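PDB 3QI7: putative transcriptional regulator from Clostridium difficile, which is of unknown function but has a periplasmic-binding-protein-like fold, is probably a lipoprotein, and may bind a small ligand such as a sugar. Local coordinates for residues K37-E42 with V55-K60; S164-K169 with T196-T201; I227-V232 with L247-A252; S258-Y263 with Q277-I282. One frame throughout, in Å; residues are numbered along the deposited sequence.

Contact 1: K37-E42 with V55-K60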
loop_
_atom_site.group_PDB
_atom_site.type_symbol
_atom_site.label_atom_id
_atom_site.label_comp_id
_atom_site.label_asym_id
_atom_site.label_seq_id
_atom_site.Cartn_x
_atom_site.Cartn_y
_atom_site.Cartn_z
ATOM N N LYS A 37 3.182 -2.890 20.306
ATOM C CA LYS A 37 3.863 -3.889 21.123
ATOM C C LYS A 37 5.384 -3.687 21.067
ATOM O O LYS A 37 6.055 -3.742 22.084
ATOM C CB LYS A 37 3.450 -5.298 20.702
ATOM C CG LYS A 37 3.909 -6.401 21.632
ATOM N N GLU A 38 5.917 -3.412 19.895
ATOM C CA GLU A 38 7.350 -3.125 19.710
ATOM C C GLU A 38 7.787 -1.981 20.618
ATOM O O GLU A 38 8.799 -2.056 21.298
ATOM C CB GLU A 38 7.615 -2.785 18.225
ATOM C CG GLU A 38 9.047 -2.391 17.822
ATOM C CD GLU A 38 9.213 -2.276 16.290
ATOM O OE1 GLU A 38 8.935 -3.267 15.582
ATOM O OE2 GLU A 38 9.606 -1.196 15.787
ATOM N N TYR A 39 7.009 -0.899 20.604
ATOM C CA TYR A 39 7.340 0.272 21.409
ATOM C C TYR A 39 7.218 -0.077 22.906
ATOM O O TYR A 39 8.005 0.406 23.713
ATOM C CB TYR A 39 6.449 1.481 21.058
ATOM C CG TYR A 39 6.867 2.249 19.814
ATOM C CD1 TYR A 39 7.776 1.716 18.887
ATOM C CD2 TYR A 39 6.332 3.510 19.544
ATOM C CE1 TYR A 39 8.154 2.429 17.750
ATOM C CE2 TYR A 39 6.705 4.227 18.408
ATOM C CZ TYR A 39 7.613 3.685 17.517
ATOM O OH TYR A 39 7.997 4.392 16.401
ATOM N N GLU A 40 6.239 -0.900 23.272
ATOM C CA GLU A 40 6.119 -1.320 24.683
ATOM C C GLU A 40 7.399 -2.012 25.135
ATOM O O GLU A 40 7.911 -1.724 26.211
ATOM C CB GLU A 40 4.908 -2.216 24.926
ATOM C CG GLU A 40 3.578 -1.489 24.953
ATOM C CD GLU A 40 2.380 -2.439 24.815
ATOM O OE1 GLU A 40 2.569 -3.606 24.406
ATOM O OE2 GLU A 40 1.251 -2.002 25.117
ATOM N N GLU A 41 7.918 -2.901 24.307
ATOM C CA GLU A 41 9.167 -3.613 24.610
ATOM C C GLU A 41 10.382 -2.681 24.720
ATOM O O GLU A 41 11.189 -2.817 25.637
ATOM C CB GLU A 41 9.427 -4.676 23.554
ATOM C CG GLU A 41 8.415 -5.817 23.620
ATOM C CD GLU A 41 8.459 -6.518 24.975
ATOM O OE1 GLU A 41 9.514 -7.105 25.288
ATOM O OE2 GLU A 41 7.467 -6.457 25.736
ATOM N N GLU A 42 10.513 -1.759 23.776
ATOM C CA GLU A 42 11.559 -0.735 23.823
ATOM C C GLU A 42 11.503 0.024 25.139
ATOM O O GLU A 42 12.541 0.334 25.733
ATOM C CB GLU A 42 11.401 0.276 22.676
ATOM C CG GLU A 42 12.181 -0.052 21.402
ATOM C CD GLU A 42 11.904 0.947 20.253
ATOM O OE1 GLU A 42 11.820 2.175 20.502
ATOM O OE2 GLU A 42 11.772 0.500 19.093
ATOM N N VAL A 55 14.110 8.411 25.979
ATOM C CA VAL A 55 12.786 9.011 25.984
ATOM C C VAL A 55 11.797 7.870 25.695
ATOM O O VAL A 55 12.137 6.934 24.981
ATOM C CB VAL A 55 12.666 10.092 24.903
ATOM C CG1 VAL A 55 11.293 10.737 24.958
ATOM C CG2 VAL A 55 13.784 11.153 25.059
ATOM N N LYS A 56 10.595 7.940 26.253
ATOM C CA LYS A 56 9.601 6.879 26.049
ATOM C C LYS A 56 8.529 7.300 25.058
ATOM O O LYS A 56 8.037 8.439 25.087
ATOM C CB LYS A 56 8.956 6.460 27.377
ATOM C CG LYS A 56 9.856 5.566 28.264
ATOM C CD LYS A 56 9.267 5.372 29.662
ATOM C CE LYS A 56 10.335 4.914 30.668
ATOM N NZ LYS A 56 10.912 3.568 30.351
ATOM N N GLN A 57 8.173 6.372 24.172
ATOM C CA GLN A 57 7.118 6.614 23.203
ATOM C C GLN A 57 6.154 5.434 23.208
ATOM O O GLN A 57 6.579 4.280 23.315
ATOM C CB GLN A 57 7.685 6.801 21.776
ATOM C CG GLN A 57 9.214 6.814 21.648
ATOM C CD GLN A 57 9.822 5.451 21.363
ATOM O OE1 GLN A 57 10.791 5.352 20.618
ATOM N NE2 GLN A 57 9.271 4.398 21.960
ATOM N N THR A 58 4.866 5.732 23.092
ATOM C CA THR A 58 3.830 4.699 22.935
ATOM C C THR A 58 2.906 5.084 21.780
ATOM O O THR A 58 2.814 6.245 21.386
ATOM C CB THR A 58 2.932 4.493 24.230
ATOM O OG1 THR A 58 2.388 5.744 24.639
ATOM C CG2 THR A 58 3.693 3.844 25.402
ATOM N N ILE A 59 2.217 4.095 21.253
ATOM C CA ILE A 59 1.262 4.323 20.201
ATOM C C ILE A 59 -0.129 4.324 20.815
ATOM O O ILE A 59 -0.456 3.443 21.621
ATOM C CB ILE A 59 1.376 3.236 19.116
ATOM C CG1 ILE A 59 2.633 3.504 18.270
ATOM C CG2 ILE A 59 0.131 3.231 18.235
ATOM C CD1 ILE A 59 3.114 2.309 17.461
ATOM N N LYS A 60 -0.918 5.341 20.479
ATOM C CA LYS A 60 -2.327 5.337 20.816
ATOM C C LYS A 60 -3.141 5.003 19.580
ATOM O O LYS A 60 -3.329 5.861 18.687
ATOM C CB LYS A 60 -2.775 6.701 21.375
ATOM C CG LYS A 60 -4.244 6.752 21.839
ATOM C CD LYS A 60 -4.505 8.015 22.659
ATOM C CE LYS A 60 -5.769 7.909 23.537
ATOM N NZ LYS A 60 -6.935 8.355 22.760
#
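Tyr-39 lies between Gln-57 and Ile-59, gripped from both ring faces. Over one face is the side-chain amide of Gln-57, whose NE2 is 3.9 Å from Tyr-39 CG. The amide and ring planes are only 25° apart, and the amide sits toward the rim of the ring. NE2, lying over the ring, has no hydrogen-bonding partner in the model. Over the opposite face comes Ile-59 CD1, with Ile-59 CG1 3.9 Å from Tyr-39 CD2. The CA of Thr-58 lies at the ring edge, near its plane. Tyr-39 CG is anti to its carbonyl carbon (chi1 -80°), which sets the ring between Gln-57 and Ile-59. Tyr-39 CB is 3.6 Å from the backbone O of Gln-57. The hydroxyl of Tyr-39 is hydrogen-bonded to that of Thr-319 in helix 306-324. This is the helix-on-sheet layer of an alpha/beta fold. The end of helix 26-42 runs nearly antiparallel to the start of strand 57-63, at 156°, their short axes 7.4 Å apart at closest. Along its edge the strand pairs in parallel with strand 13-19, so the two strands and helix 26-42 make a beta-alpha-beta unit. One helical turn after Tyr-39, Glu-42 meets the same amide. Glu-42 OE1 and Gln-57 OE1, both acceptors, are 3.3 Å apart and form no bond. Lys-323 donates to Gln-57 OE1, and its charge probably eases the meeting of the two oxygens.

Contact 2: S164-K169 with T196-T201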
loop_
_atom_site.group_PDB
_atom_site.type_symbol
_atom_site.label_atom_id
_atom_site.label_comp_id
_atom_site.label_asym_id
_atom_site.label_seq_id
_atom_site.Cartn_x
_atom_site.Cartn_y
_atom_site.Cartn_z
ATOM N N SER A 164 -13.238 -4.449 -15.569
ATOM C CA SER A 164 -14.596 -4.195 -16.076
ATOM C C SER A 164 -14.751 -2.715 -16.465
ATOM O O SER A 164 -13.992 -1.885 -16.007
ATOM C CB SER A 164 -15.637 -4.544 -15.012
ATOM O OG SER A 164 -15.732 -3.532 -14.015
ATOM N N THR A 165 -15.775 -2.372 -17.247
ATOM C CA THR A 165 -15.963 -0.958 -17.596
ATOM C C THR A 165 -16.381 -0.129 -16.368
ATOM O O THR A 165 -16.013 1.055 -16.274
ATOM C CB THR A 165 -16.884 -0.780 -18.802
ATOM O OG1 THR A 165 -18.135 -1.415 -18.579
ATOM C CG2 THR A 165 -16.245 -1.400 -20.039
ATOM N N ASP A 166 -17.063 -0.762 -15.395
ATOM C CA ASP A 166 -17.291 -0.133 -14.091
ATOM C C ASP A 166 -15.997 0.132 -13.324
ATOM O O ASP A 166 -15.848 1.215 -12.736
ATOM C CB ASP A 166 -18.229 -0.944 -13.213
ATOM C CG ASP A 166 -19.708 -0.857 -13.657
ATOM O OD1 ASP A 166 -20.072 -0.046 -14.522
ATOM O OD2 ASP A 166 -20.512 -1.606 -13.113
ATOM N N ASP A 167 -15.075 -0.841 -13.317
ATOM C CA ASP A 167 -13.731 -0.630 -12.729
ATOM C C ASP A 167 -13.025 0.596 -13.312
ATOM O O ASP A 167 -12.366 1.336 -12.583
ATOM C CB ASP A 167 -12.782 -1.837 -12.931
ATOM C CG ASP A 167 -13.204 -3.081 -12.172
ATOM O OD1 ASP A 167 -13.702 -2.992 -11.012
ATOM O OD2 ASP A 167 -12.989 -4.183 -12.734
ATOM N N LEU A 168 -13.135 0.779 -14.623
ATOM C CA LEU A 168 -12.525 1.925 -15.295
ATOM C C LEU A 168 -13.104 3.310 -14.900
ATOM O O LEU A 168 -12.541 4.337 -15.313
ATOM C CB LEU A 168 -12.558 1.736 -16.821
ATOM C CG LEU A 168 -11.810 0.512 -17.401
ATOM C CD1 LEU A 168 -11.852 0.527 -18.919
ATOM C CD2 LEU A 168 -10.364 0.464 -16.944
ATOM N N LYS A 169 -14.210 3.343 -14.135
ATOM C CA LYS A 169 -14.781 4.587 -13.589
ATOM C C LYS A 169 -13.950 5.091 -12.421
ATOM O O LYS A 169 -13.976 6.276 -12.089
ATOM C CB LYS A 169 -16.221 4.371 -13.085
ATOM C CG LYS A 169 -17.226 3.893 -14.134
ATOM C CD LYS A 169 -18.676 3.859 -13.582
ATOM C CE LYS A 169 -18.804 2.997 -12.317
ATOM N NZ LYS A 169 -20.211 2.600 -12.026
ATOM N N THR A 196 -13.619 -7.115 -18.839
ATOM C CA THR A 196 -14.249 -8.185 -18.070
ATOM C C THR A 196 -15.703 -7.775 -17.706
ATOM O O THR A 196 -16.006 -6.572 -17.627
ATOM C CB THR A 196 -13.468 -8.471 -16.760
ATOM O OG1 THR A 196 -13.387 -7.281 -15.964
ATOM C CG2 THR A 196 -12.055 -8.929 -17.052
ATOM N N PRO A 197 -16.586 -8.765 -17.481
ATOM C CA PRO A 197 -17.972 -8.463 -17.077
ATOM C C PRO A 197 -18.050 -7.663 -15.769
ATOM O O PRO A 197 -17.324 -7.947 -14.811
ATOM C CB PRO A 197 -18.607 -9.853 -16.893
ATOM C CG PRO A 197 -17.784 -10.770 -17.736
ATOM C CD PRO A 197 -16.374 -10.208 -17.708
ATOM N N ASN A 198 -18.935 -6.673 -15.753
ATOM C CA ASN A 198 -19.242 -5.920 -14.553
ATOM C C ASN A 198 -19.746 -6.834 -13.461
ATOM O O ASN A 198 -20.526 -7.746 -13.720
ATOM C CB ASN A 198 -20.319 -4.857 -14.823
ATOM C CG ASN A 198 -19.784 -3.669 -15.571
ATOM O OD1 ASN A 198 -18.620 -3.320 -15.467
ATOM N ND2 ASN A 198 -20.651 -3.017 -16.307
ATOM N N ILE A 199 -19.292 -6.595 -12.238
ATOM C CA ILE A 199 -19.722 -7.388 -11.103
ATOM C C ILE A 199 -20.812 -6.599 -10.395
ATOM O O ILE A 199 -20.525 -5.636 -9.688
ATOM C CB ILE A 199 -18.561 -7.705 -10.173
ATOM C CG1 ILE A 199 -17.490 -8.489 -10.956
ATOM C CG2 ILE A 199 -19.056 -8.495 -8.939
ATOM C CD1 ILE A 199 -16.263 -8.922 -10.147
ATOM N N ASN A 200 -22.065 -6.963 -10.638
ATOM C CA ASN A 200 -23.183 -6.288 -9.975
ATOM C C ASN A 200 -23.770 -7.101 -8.823
ATOM O O ASN A 200 -24.305 -6.536 -7.872
ATOM C CB ASN A 200 -24.254 -5.927 -11.001
ATOM C CG ASN A 200 -23.765 -4.878 -11.994
ATOM O OD1 ASN A 200 -23.861 -5.060 -13.211
ATOM N ND2 ASN A 200 -23.208 -3.783 -11.471
ATOM N N THR A 201 -23.680 -8.424 -8.932
ATOM C CA THR A 201 -24.103 -9.343 -7.881
ATOM C C THR A 201 -23.016 -10.408 -7.711
ATOM O O THR A 201 -22.061 -10.464 -8.499
ATOM C CB THR A 201 -25.435 -10.030 -8.245
ATOM O OG1 THR A 201 -25.209 -10.984 -9.291
ATOM C CG2 THR A 201 -26.504 -9.003 -8.690
HETATM O O HOH W 1 -17.316 -4.643 -12.159
HETATM O O HOH W 2 -17.310 -4.465 -18.637
HETATM O O HOH W 3 -19.673 -2.996 -11.085
HETATM O O HOH W 4 -23.045 -2.418 -13.933
#
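Asn-198 lays its amide flat against the carboxylate of Asp-166, the two planes stacked and 8° apart, with Asn-198 CG 3.4 Å from Asp-166 CG. The contact joins the loops that follow two neighbouring parallel strands, 159-164 and 191-196, at the C-terminal ends of the strands of a three-stranded parallel sheet in an alpha/beta fold. Asn-198 OD1 accepts from the backbone N of Asp-166 at 3.0 Å, in a nearly straight bond. The donor is tilted somewhat from the carbonyl plane. With CG anti to the carbonyl carbon (chi1 -75°), the Asn-198 amide is carried across to this N-H. The hydroxyl of Ser-164 lies 3.2 Å from the same OD1, at best a weak bond.

Waters form the next shell. One links Ser-164 OG to the backbone N of Ile-199. A second accepts from Thr-165 N and donates to the backbone O of Thr-196. Two more donate to Asp-166 OD2: one also donates to Ile-199 O, and the other accepts from Asn-200 ND2.

Behind this shell, Ser-164 and Asp-167 hold the turn by reciprocal side-chain bonds. Ser-164 OG accepts from Asp-167 N, an ST motif. In the other direction, Ser-164 N donates to Asp-167 OD2 at 2.9 Å, meeting the carboxylate on its anti side and 28° out of its plane.

Contact 3: I227-V232 with L247-A252; sequences INVFGV and LKYIVA
The backbones of Asn-228 and Ile-250 meet in a single bridge, their CA atoms 4.5 Å apart, where the chain after helix 234-247 runs beside strand 228-231. Ile-250 N donates to Ile-227 O at 2.9 Å, and Val-229 N donates to Ile-250 O at 2.9 Å. Ile-250 thus uses both its N-H and its carbonyl on the residues flanking Asn-228. A CA-H...O contact from Asn-228 CA to Ile-250 O adds to the bridge.

The side chain of Asn-228 extends the pairing. Its CG is anti to the backbone N (chi1 -172°), which carries the amide along the neighbouring chain to Ala-252. There OD1 accepts from Ala-252 N at 2.7 Å, in the carbonyl plane. The CB of Ala-252 and the CG2 of Ile-250 also pack against this oxygen.

Val-229 lies on another side of the bridge, against Tyr-249. Its CG2 sits over one face of the ring, 4.0 Å from the centroid and 24° off the normal, a CH-pi contact placed toward the CE1 rim. Tyr-249 CB rests near Ile-227 O, while its hydroxyl bonds to the backbone O of Ile-240 in helix 234-247. On its other edge strand 228-231 pairs with strand 159-164, so the 247-252 segment borders the outer edge of the three-stranded sheet.

All the touching residues are buried, and the bridge and the Asn-228 amide together satisfy backbone N-H groups that would otherwise be costly to bury, while the Val-229 and Tyr-249 pair adds apolar cover.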
loop_
_atom_site.group_PDB
_atom_site.type_symbol
_atom_site.label_atom_id
_atom_site.label_comp_id
_atom_site.label_asym_id
_atom_site.label_seq_id
_atom_site.Cartn_x
_atom_site.Cartn_y
_atom_site.Cartn_z
ATOM N N ILE A 227 4.124 -13.806 -21.470
ATOM C CA ILE A 227 3.311 -12.591 -21.390
ATOM C C ILE A 227 3.080 -12.295 -19.930
ATOM O O ILE A 227 3.100 -13.207 -19.101
ATOM C CB ILE A 227 1.953 -12.762 -22.131
ATOM C CG1 ILE A 227 1.061 -13.843 -21.465
ATOM C CG2 ILE A 227 2.231 -13.109 -23.611
ATOM C CD1 ILE A 227 -0.252 -14.223 -22.228
ATOM N N ASN A 228 2.872 -11.020 -19.613
ATOM C CA ASN A 228 2.439 -10.615 -18.276
ATOM C C ASN A 228 0.937 -10.448 -18.216
ATOM O O ASN A 228 0.341 -9.779 -19.075
ATOM C CB ASN A 228 3.086 -9.302 -17.831
ATOM C CG ASN A 228 2.791 -8.978 -16.371
ATOM O OD1 ASN A 228 3.267 -9.680 -15.499
ATOM N ND2 ASN A 228 1.949 -7.965 -16.110
ATOM N N VAL A 229 0.315 -11.019 -17.178
ATOM C CA VAL A 229 -1.128 -10.880 -17.020
ATOM C C VAL A 229 -1.401 -10.074 -15.741
ATOM O O VAL A 229 -0.826 -10.329 -14.674
ATOM C CB VAL A 229 -1.835 -12.252 -16.996
ATOM C CG1 VAL A 229 -3.373 -12.101 -16.695
ATOM C CG2 VAL A 229 -1.599 -13.023 -18.301
ATOM N N PHE A 230 -2.293 -9.097 -15.847
ATOM C CA PHE A 230 -2.577 -8.220 -14.729
ATOM C C PHE A 230 -4.054 -7.975 -14.584
ATOM O O PHE A 230 -4.720 -7.677 -15.579
ATOM C CB PHE A 230 -1.908 -6.882 -14.985
ATOM C CG PHE A 230 -2.161 -5.848 -13.914
ATOM C CD1 PHE A 230 -1.541 -5.949 -12.673
ATOM C CD2 PHE A 230 -2.976 -4.760 -14.159
ATOM C CE1 PHE A 230 -1.716 -4.979 -11.693
ATOM C CE2 PHE A 230 -3.189 -3.809 -13.164
ATOM C CZ PHE A 230 -2.558 -3.923 -11.928
ATOM N N GLY A 231 -4.538 -8.018 -13.340
ATOM C CA GLY A 231 -5.931 -7.664 -13.015
ATOM C C GLY A 231 -6.003 -6.618 -11.914
ATOM O O GLY A 231 -4.975 -6.253 -11.286
ATOM N N VAL A 232 -7.220 -6.143 -11.652
ATOM C CA VAL A 232 -7.389 -4.909 -10.887
ATOM C C VAL A 232 -8.014 -5.084 -9.512
ATOM O O VAL A 232 -8.174 -4.099 -8.798
ATOM C CB VAL A 232 -8.108 -3.805 -11.719
ATOM C CG1 VAL A 232 -7.390 -3.550 -13.052
ATOM C CG2 VAL A 232 -9.595 -4.145 -11.942
ATOM N N LEU A 247 -0.221 -22.527 -16.803
ATOM C CA LEU A 247 0.255 -22.088 -18.141
ATOM C C LEU A 247 1.654 -21.440 -18.122
ATOM O O LEU A 247 2.280 -21.251 -19.181
ATOM C CB LEU A 247 -0.763 -21.123 -18.774
ATOM C CG LEU A 247 -2.135 -21.668 -19.202
ATOM C CD1 LEU A 247 -2.981 -20.555 -19.861
ATOM C CD2 LEU A 247 -2.009 -22.855 -20.155
ATOM N N LYS A 248 2.104 -21.055 -16.931
ATOM C CA LYS A 248 3.484 -20.694 -16.634
ATOM C C LYS A 248 3.871 -19.384 -17.273
ATOM O O LYS A 248 4.984 -19.203 -17.756
ATOM C CB LYS A 248 4.456 -21.808 -16.995
ATOM C CG LYS A 248 4.099 -23.157 -16.375
ATOM C CD LYS A 248 5.224 -23.658 -15.503
ATOM C CE LYS A 248 5.082 -25.145 -15.198
ATOM N NZ LYS A 248 4.149 -25.351 -14.065
ATOM N N TYR A 249 2.926 -18.454 -17.226
ATOM C CA TYR A 249 3.147 -17.124 -17.737
ATOM C C TYR A 249 3.712 -16.244 -16.632
ATOM O O TYR A 249 4.137 -16.762 -15.596
ATOM C CB TYR A 249 1.856 -16.560 -18.385
ATOM C CG TYR A 249 0.579 -16.605 -17.572
ATOM C CD1 TYR A 249 0.344 -15.711 -16.542
ATOM C CD2 TYR A 249 -0.426 -17.514 -17.886
ATOM C CE1 TYR A 249 -0.878 -15.709 -15.829
ATOM C CE2 TYR A 249 -1.630 -17.544 -17.169
ATOM C CZ TYR A 249 -1.853 -16.659 -16.152
ATOM O OH TYR A 249 -3.053 -16.715 -15.484
ATOM N N ILE A 250 3.766 -14.941 -16.868
ATOM C CA ILE A 250 4.310 -14.002 -15.895
ATOM C C ILE A 250 3.200 -13.212 -15.188
ATOM O O ILE A 250 2.229 -12.780 -15.821
ATOM C CB ILE A 250 5.282 -12.988 -16.567
ATOM C CG1 ILE A 250 6.461 -13.703 -17.226
ATOM C CG2 ILE A 250 5.798 -11.985 -15.586
ATOM C CD1 ILE A 250 7.006 -12.945 -18.470
ATOM N N VAL A 251 3.343 -13.051 -13.879
ATOM C CA VAL A 251 2.504 -12.135 -13.096
ATOM C C VAL A 251 3.431 -11.228 -12.286
ATOM O O VAL A 251 3.788 -11.498 -11.124
ATOM C CB VAL A 251 1.488 -12.876 -12.199
ATOM C CG1 VAL A 251 0.526 -11.876 -11.557
ATOM C CG2 VAL A 251 0.755 -13.958 -13.032
ATOM N N ALA A 252 3.802 -10.115 -12.910
ATOM C CA ALA A 252 4.808 -9.219 -12.314
ATOM C C ALA A 252 4.297 -8.664 -10.975
ATOM O O ALA A 252 5.068 -8.542 -10.014
ATOM C CB ALA A 252 5.142 -8.095 -13.280
#

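Contact 4: S258-Y263 with Q277-I282; sequences SPIQTY and QNYDKI
Pro-259 and Ile-260 meet Tyr-279 and Ile-282 through carbon contacts, without one hydrogen bond between the segments, although polar groups organise the backbone on both sides. Pro-259 CB touches Ile-282 CG2 at 3.7 Å, and that methyl also lies 3.5 Å from the backbone O of Pro-259. Pro-259 CG lies 4.0 Å from Tyr-279 CD1, and the two side chains cross at about a right angle. Ile-260 divides its branches between two partners. Its CG2 comes up to the edge of the Tyr-279 ring, near the ring plane, at 4.1 Å from CE1. Its CG1 is anti to the backbone N (chi1 -172°), and this branch sends CD1 to Ile-282 CD1 at 4.2 Å.

The contact sets a turn before helix 263-267 against the first turn of helix 279-292. Ser-258 shapes the first segment as an ST motif, its OG accepting from Gln-261 N at 3.2 Å. Asn-278 is the N-cap of helix 279-292. Its OD1 accepts from Lys-281 N at 3.1 Å, with the donor well above the carbonyl plane, 49° out of it. That cap holds the start of the helix, from which Tyr-279 and Ile-282 emerge one turn apart. Val-27 of helix 26-42 packs on both Ile-260 and Tyr-279, and Ile-271 lies against both Ile-260 and Ile-282.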
loop_
_atom_site.group_PDB
_atom_site.type_symbol
_atom_site.label_atom_id
_atom_site.label_comp_id
_atom_site.label_asym_id
_atom_site.label_seq_id
_atom_site.Cartn_x
_atom_site.Cartn_y
_atom_site.Cartn_z
ATOM N N SER A 258 0.970 -7.855 -2.327
ATOM C CA SER A 258 0.782 -8.275 -0.952
ATOM C C SER A 258 1.081 -9.762 -0.758
ATOM O O SER A 258 0.423 -10.597 -1.358
ATOM C CB SER A 258 -0.651 -7.995 -0.499
ATOM O OG SER A 258 -0.822 -8.502 0.807
ATOM N N PRO A 259 2.056 -10.084 0.099
ATOM C CA PRO A 259 2.350 -11.490 0.398
ATOM C C PRO A 259 1.209 -12.197 1.115
ATOM O O PRO A 259 1.055 -13.440 0.997
ATOM C CB PRO A 259 3.578 -11.405 1.319
ATOM C CG PRO A 259 4.120 -10.044 1.151
ATOM C CD PRO A 259 2.975 -9.162 0.784
ATOM N N ILE A 260 0.435 -11.436 1.897
ATOM C CA ILE A 260 -0.590 -12.030 2.751
ATOM C C ILE A 260 -1.955 -12.193 2.053
ATOM O O ILE A 260 -2.707 -13.123 2.372
ATOM C CB ILE A 260 -0.702 -11.259 4.086
ATOM C CG1 ILE A 260 -1.629 -11.989 5.072
ATOM C CG2 ILE A 260 -1.150 -9.804 3.858
ATOM C CD1 ILE A 260 -1.213 -13.427 5.394
ATOM N N GLN A 261 -2.261 -11.353 1.068
ATOM C CA GLN A 261 -3.533 -11.478 0.330
ATOM C C GLN A 261 -3.370 -12.368 -0.875
ATOM O O GLN A 261 -2.451 -12.167 -1.688
ATOM C CB GLN A 261 -4.023 -10.104 -0.157
ATOM C CG GLN A 261 -4.350 -9.148 0.923
ATOM C CD GLN A 261 -5.423 -9.690 1.852
ATOM O OE1 GLN A 261 -5.148 -9.995 3.013
ATOM N NE2 GLN A 261 -6.643 -9.852 1.328
ATOM N N THR A 262 -4.248 -13.361 -0.990
ATOM C CA THR A 262 -4.337 -14.198 -2.194
ATOM C C THR A 262 -3.190 -15.213 -2.356
ATOM O O THR A 262 -3.441 -16.384 -2.623
ATOM C CB THR A 262 -4.441 -13.356 -3.521
ATOM O OG1 THR A 262 -5.465 -12.339 -3.401
ATOM C CG2 THR A 262 -4.746 -14.298 -4.693
ATOM N N TYR A 263 -1.947 -14.778 -2.231
ATOM C CA TYR A 263 -0.794 -15.703 -2.410
ATOM C C TYR A 263 -0.883 -16.980 -1.580
ATOM O O TYR A 263 -0.729 -18.097 -2.119
ATOM C CB TYR A 263 0.564 -14.994 -2.214
ATOM C CG TYR A 263 1.198 -14.615 -3.561
ATOM C CD1 TYR A 263 1.682 -15.607 -4.414
ATOM C CD2 TYR A 263 1.272 -13.286 -3.993
ATOM C CE1 TYR A 263 2.234 -15.299 -5.655
ATOM C CE2 TYR A 263 1.844 -12.964 -5.237
ATOM C CZ TYR A 263 2.322 -13.973 -6.070
ATOM O OH TYR A 263 2.903 -13.743 -7.317
ATOM N N GLN A 277 1.999 -10.888 9.894
ATOM C CA GLN A 277 2.712 -9.646 9.596
ATOM C C GLN A 277 4.228 -9.904 9.437
ATOM O O GLN A 277 5.007 -8.962 9.343
ATOM C CB GLN A 277 2.489 -8.583 10.705
ATOM C CG GLN A 277 1.146 -7.830 10.685
ATOM C CD GLN A 277 -0.033 -8.711 11.085
ATOM O OE1 GLN A 277 -0.976 -8.934 10.296
ATOM N NE2 GLN A 277 0.029 -9.248 12.293
ATOM N N ASN A 278 4.657 -11.170 9.436
ATOM C CA ASN A 278 6.056 -11.475 9.188
ATOM C C ASN A 278 6.254 -11.639 7.654
ATOM O O ASN A 278 6.296 -12.744 7.121
ATOM C CB ASN A 278 6.506 -12.719 9.950
ATOM C CG ASN A 278 8.010 -12.926 9.890
ATOM O OD1 ASN A 278 8.679 -12.531 8.930
ATOM N ND2 ASN A 278 8.539 -13.575 10.890
ATOM N N TYR A 279 6.351 -10.519 6.963
ATOM C CA TYR A 279 6.360 -10.545 5.503
ATOM C C TYR A 279 7.604 -11.226 4.928
ATOM O O TYR A 279 7.510 -11.848 3.876
ATOM C CB TYR A 279 6.170 -9.143 4.941
ATOM C CG TYR A 279 4.870 -8.548 5.395
ATOM C CD1 TYR A 279 3.661 -9.115 5.007
ATOM C CD2 TYR A 279 4.830 -7.448 6.246
ATOM C CE1 TYR A 279 2.471 -8.616 5.446
ATOM C CE2 TYR A 279 3.605 -6.918 6.679
ATOM C CZ TYR A 279 2.445 -7.497 6.272
ATOM O OH TYR A 279 1.236 -7.011 6.702
ATOM N N ASP A 280 8.748 -11.140 5.596
ATOM C CA ASP A 280 9.956 -11.812 5.075
ATOM C C ASP A 280 9.798 -13.336 5.089
ATOM O O ASP A 280 10.241 -14.017 4.172
ATOM C CB ASP A 280 11.192 -11.441 5.875
ATOM C CG ASP A 280 11.581 -9.989 5.696
ATOM O OD1 ASP A 280 11.108 -9.341 4.738
ATOM O OD2 ASP A 280 12.330 -9.484 6.531
ATOM N N LYS A 281 9.147 -13.851 6.128
ATOM C CA LYS A 281 8.972 -15.285 6.297
ATOM C C LYS A 281 7.927 -15.779 5.292
ATOM O O LYS A 281 8.084 -16.851 4.708
ATOM C CB LYS A 281 8.556 -15.601 7.745
ATOM C CG LYS A 281 8.379 -17.096 8.012
ATOM C CD LYS A 281 7.810 -17.393 9.414
ATOM C CE LYS A 281 7.831 -18.912 9.703
ATOM N NZ LYS A 281 7.062 -19.278 10.946
ATOM N N ILE A 282 6.855 -15.006 5.116
ATOM C CA ILE A 282 5.836 -15.321 4.111
ATOM C C ILE A 282 6.477 -15.369 2.714
ATOM O O ILE A 282 6.205 -16.281 1.933
ATOM C CB ILE A 282 4.653 -14.345 4.130
ATOM C CG1 ILE A 282 3.940 -14.383 5.507
ATOM C CG2 ILE A 282 3.646 -14.682 2.987
ATOM C CD1 ILE A 282 2.949 -13.216 5.746
#

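How the contacts relate
The four contacts follow one another along the chain; none nests in or crosses another. Contact 1 comes first and closes the short link between helix 26-42 and strand 57-63 at an end of the larger sheet. Contact 2 closes the passage through helix 171-186 and strand 191-196, joining the ends of two neighbouring strands of the three-stranded sheet. Contact 3 closes the loop through helix 234-247, at the other edge of that sheet, and touches contact 2 where Asp-167 OD2 meets Val-232 CG2. Contact 4 closes the loop through helix 263-267. It lies about 5 Å from contact 3 and 9 Å from contact 1 by nearest atoms. Contacts 1 and 2 lie on opposite sides of the chain's centre.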